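Local coordinates for cytochrome P450 (Picrophilus torridus, PDB 2RFB), which probably acts as a heme-thiolate monooxygenase, inserting one atom of molecular oxygen into an organic substrate, at residues A[78-90]-A[303-316]. Numbering follows the deposited sequence.
Sequences IEETSNDLIKNID and LEASIALNDILNHF
Ile78 and Leu303 meet through their CD1 methyls where helices 75-86 and 298-315, the D and L helices of the cytochrome P450 fold, run side by side. The axes of the two short helical segments come within 10.0 Å at a crossing angle of -40°, in the bundle that also contains the long helix 175-206 and helix 101-111; helix 298-315 follows the cysteine that binds the heme iron. Ile78 CG2 lies 3.7 Å from Ile307 CD1, the two side chains crossing at nearly a right angle. Ile307 CG2 lies against the backbone at Glu79 and, a turn beyond Ile78, 3.8 Å from Ser82 CB, wedging this isoleucine between successive turns. Ser82 OG is hydrogen-bonded to Tyr98 OH of helix 94-99; its modelled approach to Asp311 OD2 is too short to be trusted. A chi1 of -157° puts Ile86 CG1 anti to the backbone N, where it slides past His315 CB at 4.0 Å; Ile86 CD1 crosses Ile312 at about a right angle, 4.1 Å from Ile312 CG1. The carbonyl oxygen of Ile86 sits 3.3 Å above one face of the His315 imidazole, offset toward the rim, an angle too poor for a hydrogen bond to NE2. His315 ND1 in turn stands over the centre of the Phe316 ring, 3.7 Å above its plane. Cutting His315 back to an alanine would probably strip cover from the Ile86 carbonyl and from one face of Phe316, setting that phenyl ring freer to turn. Beyond the helix, Ile94 and Tyr98 touch Ile89. The Asp90 carboxylate lies at the His315 ring edge, but is modelled too close to CE1 for the detail to be relied on. Phe316 also receives Ile89, whose CG2 comes 3.6 Å from Phe316 CZ.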
# COMPACT_ATOMS: atom_id res chain seq x y z
N ILE A 78 -6.99 -11.49 11.95
CA ILE A 78 -6.54 -10.09 12.05
C ILE A 78 -6.98 -9.47 13.38
O ILE A 78 -6.19 -8.79 14.04
CB ILE A 78 -6.95 -9.24 10.82
CG1 ILE A 78 -6.34 -9.79 9.53
CG2 ILE A 78 -6.55 -7.79 10.98
CD1 ILE A 78 -7.11 -9.37 8.37
N GLU A 79 -8.20 -9.75 13.80
CA GLU A 79 -8.67 -9.38 15.13
C GLU A 79 -7.79 -9.95 16.24
O GLU A 79 -7.37 -9.22 17.12
CB GLU A 79 -10.09 -9.91 15.35
CG GLU A 79 -11.19 -8.93 15.12
CD GLU A 79 -12.53 -9.61 14.80
OE1 GLU A 79 -12.92 -10.63 15.45
OE2 GLU A 79 -13.21 -9.13 13.88
N GLU A 80 -7.54 -11.26 16.22
CA GLU A 80 -6.62 -11.89 17.17
C GLU A 80 -5.28 -11.17 17.14
O GLU A 80 -4.80 -10.72 18.17
CB GLU A 80 -6.41 -13.40 16.87
CG GLU A 80 -5.24 -14.05 17.69
CD GLU A 80 -4.80 -15.46 17.20
OE1 GLU A 80 -4.86 -16.40 18.03
OE2 GLU A 80 -4.38 -15.63 16.01
N THR A 81 -4.69 -11.01 15.96
CA THR A 81 -3.39 -10.37 15.90
C THR A 81 -3.41 -8.93 16.43
O THR A 81 -2.56 -8.52 17.27
CB THR A 81 -2.85 -10.39 14.47
OG1 THR A 81 -2.81 -11.74 14.04
CG2 THR A 81 -1.47 -9.82 14.43
N SER A 82 -4.38 -8.16 15.97
CA SER A 82 -4.42 -6.76 16.32
C SER A 82 -4.56 -6.65 17.83
O SER A 82 -3.91 -5.81 18.46
CB SER A 82 -5.55 -6.06 15.58
OG SER A 82 -5.78 -4.80 16.13
N ASN A 83 -5.35 -7.55 18.42
CA ASN A 83 -5.59 -7.48 19.83
C ASN A 83 -4.35 -7.83 20.61
O ASN A 83 -4.04 -7.15 21.58
CB ASN A 83 -6.80 -8.32 20.26
CG ASN A 83 -7.04 -8.26 21.76
OD1 ASN A 83 -6.96 -9.27 22.44
ND2 ASN A 83 -7.28 -7.06 22.29
N ASP A 84 -3.64 -8.86 20.18
CA ASP A 84 -2.37 -9.26 20.83
C ASP A 84 -1.36 -8.10 20.94
O ASP A 84 -0.73 -7.93 21.99
CB ASP A 84 -1.72 -10.40 20.05
CG ASP A 84 -2.24 -11.77 20.42
OD1 ASP A 84 -1.76 -12.74 19.79
OD2 ASP A 84 -3.09 -11.90 21.34
N LEU A 85 -1.24 -7.30 19.87
CA LEU A 85 -0.27 -6.21 19.80
C LEU A 85 -0.68 -4.90 20.45
O LEU A 85 0.18 -4.11 20.83
CB LEU A 85 -0.01 -5.87 18.35
CG LEU A 85 0.60 -6.93 17.48
CD1 LEU A 85 0.45 -6.38 16.08
CD2 LEU A 85 2.09 -7.20 17.91
N ILE A 86 -1.99 -4.64 20.48
CA ILE A 86 -2.53 -3.42 21.10
C ILE A 86 -2.62 -3.55 22.63
O ILE A 86 -2.64 -2.53 23.34
CB ILE A 86 -3.95 -3.11 20.50
CG1 ILE A 86 -4.34 -1.64 20.62
CG2 ILE A 86 -5.06 -4.02 21.15
CD1 ILE A 86 -3.62 -0.68 19.78
N LYS A 87 -2.65 -4.80 23.14
CA LYS A 87 -2.90 -5.13 24.56
C LYS A 87 -2.13 -4.27 25.54
O LYS A 87 -2.63 -3.94 26.62
CB LYS A 87 -2.46 -6.57 24.86
CG LYS A 87 -3.55 -7.57 25.10
CD LYS A 87 -2.88 -8.92 25.41
CE LYS A 87 -3.90 -10.01 25.68
NZ LYS A 87 -3.30 -11.10 26.54
N ASN A 88 -0.91 -3.95 25.16
CA ASN A 88 0.11 -3.52 26.09
C ASN A 88 1.05 -2.61 25.33
O ASN A 88 2.26 -2.84 25.27
CB ASN A 88 0.90 -4.74 26.55
CG ASN A 88 1.27 -5.66 25.39
OD1 ASN A 88 0.98 -5.37 24.19
ND2 ASN A 88 1.90 -6.80 25.73
N ILE A 89 0.47 -1.60 24.70
CA ILE A 89 1.22 -0.79 23.82
C ILE A 89 1.44 0.52 24.51
O ILE A 89 2.36 1.25 24.17
CB ILE A 89 0.44 -0.58 22.50
CG1 ILE A 89 1.36 -0.22 21.38
CG2 ILE A 89 -0.64 0.46 22.66
CD1 ILE A 89 0.58 0.09 20.19
N ASP A 90 0.59 0.82 25.48
CA ASP A 90 0.64 2.10 26.15
C ASP A 90 2.07 2.58 26.37
O ASP A 90 2.96 1.80 26.76
CB ASP A 90 -0.13 2.04 27.47
CG ASP A 90 -1.57 1.68 27.27
OD1 ASP A 90 -2.41 2.62 27.14
OD2 ASP A 90 -1.84 0.45 27.19
N LEU A 303 -9.70 -3.90 5.30
CA LEU A 303 -10.10 -4.70 6.45
C LEU A 303 -9.13 -4.54 7.63
O LEU A 303 -9.57 -4.55 8.78
CB LEU A 303 -10.21 -6.18 6.06
CG LEU A 303 -11.18 -7.16 6.75
CD1 LEU A 303 -10.53 -8.54 6.87
CD2 LEU A 303 -11.83 -6.75 8.09
N GLU A 304 -7.82 -4.44 7.36
CA GLU A 304 -6.84 -4.19 8.40
C GLU A 304 -6.99 -2.84 9.06
O GLU A 304 -6.83 -2.74 10.26
CB GLU A 304 -5.41 -4.28 7.87
CG GLU A 304 -4.92 -5.69 7.72
CD GLU A 304 -3.52 -5.77 7.19
OE1 GLU A 304 -2.58 -5.23 7.82
OE2 GLU A 304 -3.37 -6.43 6.14
N ALA A 305 -7.20 -1.80 8.29
CA ALA A 305 -7.36 -0.47 8.85
C ALA A 305 -8.63 -0.43 9.71
O ALA A 305 -8.63 0.09 10.87
CB ALA A 305 -7.46 0.56 7.73
N SER A 306 -9.68 -1.03 9.18
CA SER A 306 -10.95 -1.01 9.90
C SER A 306 -10.85 -1.65 11.31
O SER A 306 -11.43 -1.15 12.30
CB SER A 306 -11.98 -1.74 9.09
OG SER A 306 -13.05 -2.10 9.92
N ILE A 307 -10.10 -2.76 11.41
CA ILE A 307 -9.99 -3.42 12.70
C ILE A 307 -9.02 -2.58 13.55
O ILE A 307 -9.25 -2.43 14.76
CB ILE A 307 -9.51 -4.90 12.52
CG1 ILE A 307 -10.65 -5.81 12.10
CG2 ILE A 307 -8.77 -5.44 13.74
CD1 ILE A 307 -10.16 -6.96 11.16
N ALA A 308 -7.96 -2.05 12.91
CA ALA A 308 -6.98 -1.21 13.63
C ALA A 308 -7.66 -0.01 14.26
O ALA A 308 -7.50 0.25 15.43
CB ALA A 308 -5.83 -0.76 12.70
N LEU A 309 -8.45 0.71 13.47
CA LEU A 309 -9.30 1.78 14.01
C LEU A 309 -10.15 1.30 15.17
O LEU A 309 -10.09 1.86 16.28
CB LEU A 309 -10.20 2.32 12.92
CG LEU A 309 -11.01 3.58 13.26
CD1 LEU A 309 -10.10 4.86 13.44
CD2 LEU A 309 -11.97 3.73 12.11
N ASN A 310 -10.94 0.26 14.97
CA ASN A 310 -11.73 -0.18 16.07
C ASN A 310 -10.90 -0.46 17.35
O ASN A 310 -11.22 0.02 18.46
CB ASN A 310 -12.57 -1.38 15.68
CG ASN A 310 -13.67 -1.63 16.65
OD1 ASN A 310 -14.08 -2.75 16.86
ND2 ASN A 310 -14.15 -0.57 17.28
N ASP A 311 -9.84 -1.24 17.19
CA ASP A 311 -9.00 -1.55 18.32
C ASP A 311 -8.33 -0.33 18.95
O ASP A 311 -8.21 -0.27 20.18
CB ASP A 311 -7.92 -2.55 17.92
CG ASP A 311 -8.45 -3.96 17.84
OD1 ASP A 311 -9.63 -4.21 18.22
OD2 ASP A 311 -7.66 -4.82 17.41
N ILE A 312 -7.90 0.63 18.13
CA ILE A 312 -7.22 1.78 18.69
C ILE A 312 -8.27 2.58 19.41
O ILE A 312 -8.08 3.02 20.51
CB ILE A 312 -6.53 2.62 17.63
CG1 ILE A 312 -5.24 1.98 17.19
CG2 ILE A 312 -6.31 4.07 18.08
CD1 ILE A 312 -4.78 2.57 15.84
N LEU A 313 -9.42 2.75 18.80
CA LEU A 313 -10.42 3.57 19.46
C LEU A 313 -10.93 2.97 20.76
O LEU A 313 -11.23 3.74 21.68
CB LEU A 313 -11.54 3.96 18.51
CG LEU A 313 -11.18 5.00 17.43
CD1 LEU A 313 -12.33 5.14 16.46
CD2 LEU A 313 -10.94 6.31 18.09
N ASN A 314 -11.00 1.64 20.88
CA ASN A 314 -11.49 1.04 22.14
C ASN A 314 -10.42 0.89 23.23
O ASN A 314 -10.73 0.60 24.37
CB ASN A 314 -12.15 -0.33 21.89
CG ASN A 314 -13.49 -0.22 21.19
OD1 ASN A 314 -13.57 -0.40 19.97
ND2 ASN A 314 -14.53 0.09 21.93
N HIS A 315 -9.16 1.04 22.86
CA HIS A 315 -8.08 0.90 23.81
C HIS A 315 -7.75 2.21 24.52
O HIS A 315 -7.49 2.22 25.71
CB HIS A 315 -6.82 0.32 23.12
CG HIS A 315 -5.80 -0.15 24.10
ND1 HIS A 315 -4.73 0.63 24.50
CD2 HIS A 315 -5.72 -1.29 24.83
CE1 HIS A 315 -4.03 -0.02 25.41
NE2 HIS A 315 -4.61 -1.19 25.63
N PHE A 316 -7.77 3.33 23.80
CA PHE A 316 -7.49 4.64 24.40
C PHE A 316 -8.76 5.47 24.69
O PHE A 316 -9.71 5.42 23.94
CB PHE A 316 -6.51 5.41 23.49
CG PHE A 316 -5.22 4.68 23.22
CD1 PHE A 316 -4.23 4.59 24.20
CD2 PHE A 316 -5.00 4.06 21.99
CE1 PHE A 316 -3.02 3.90 23.93
CE2 PHE A 316 -3.81 3.37 21.72
CZ PHE A 316 -2.82 3.30 22.68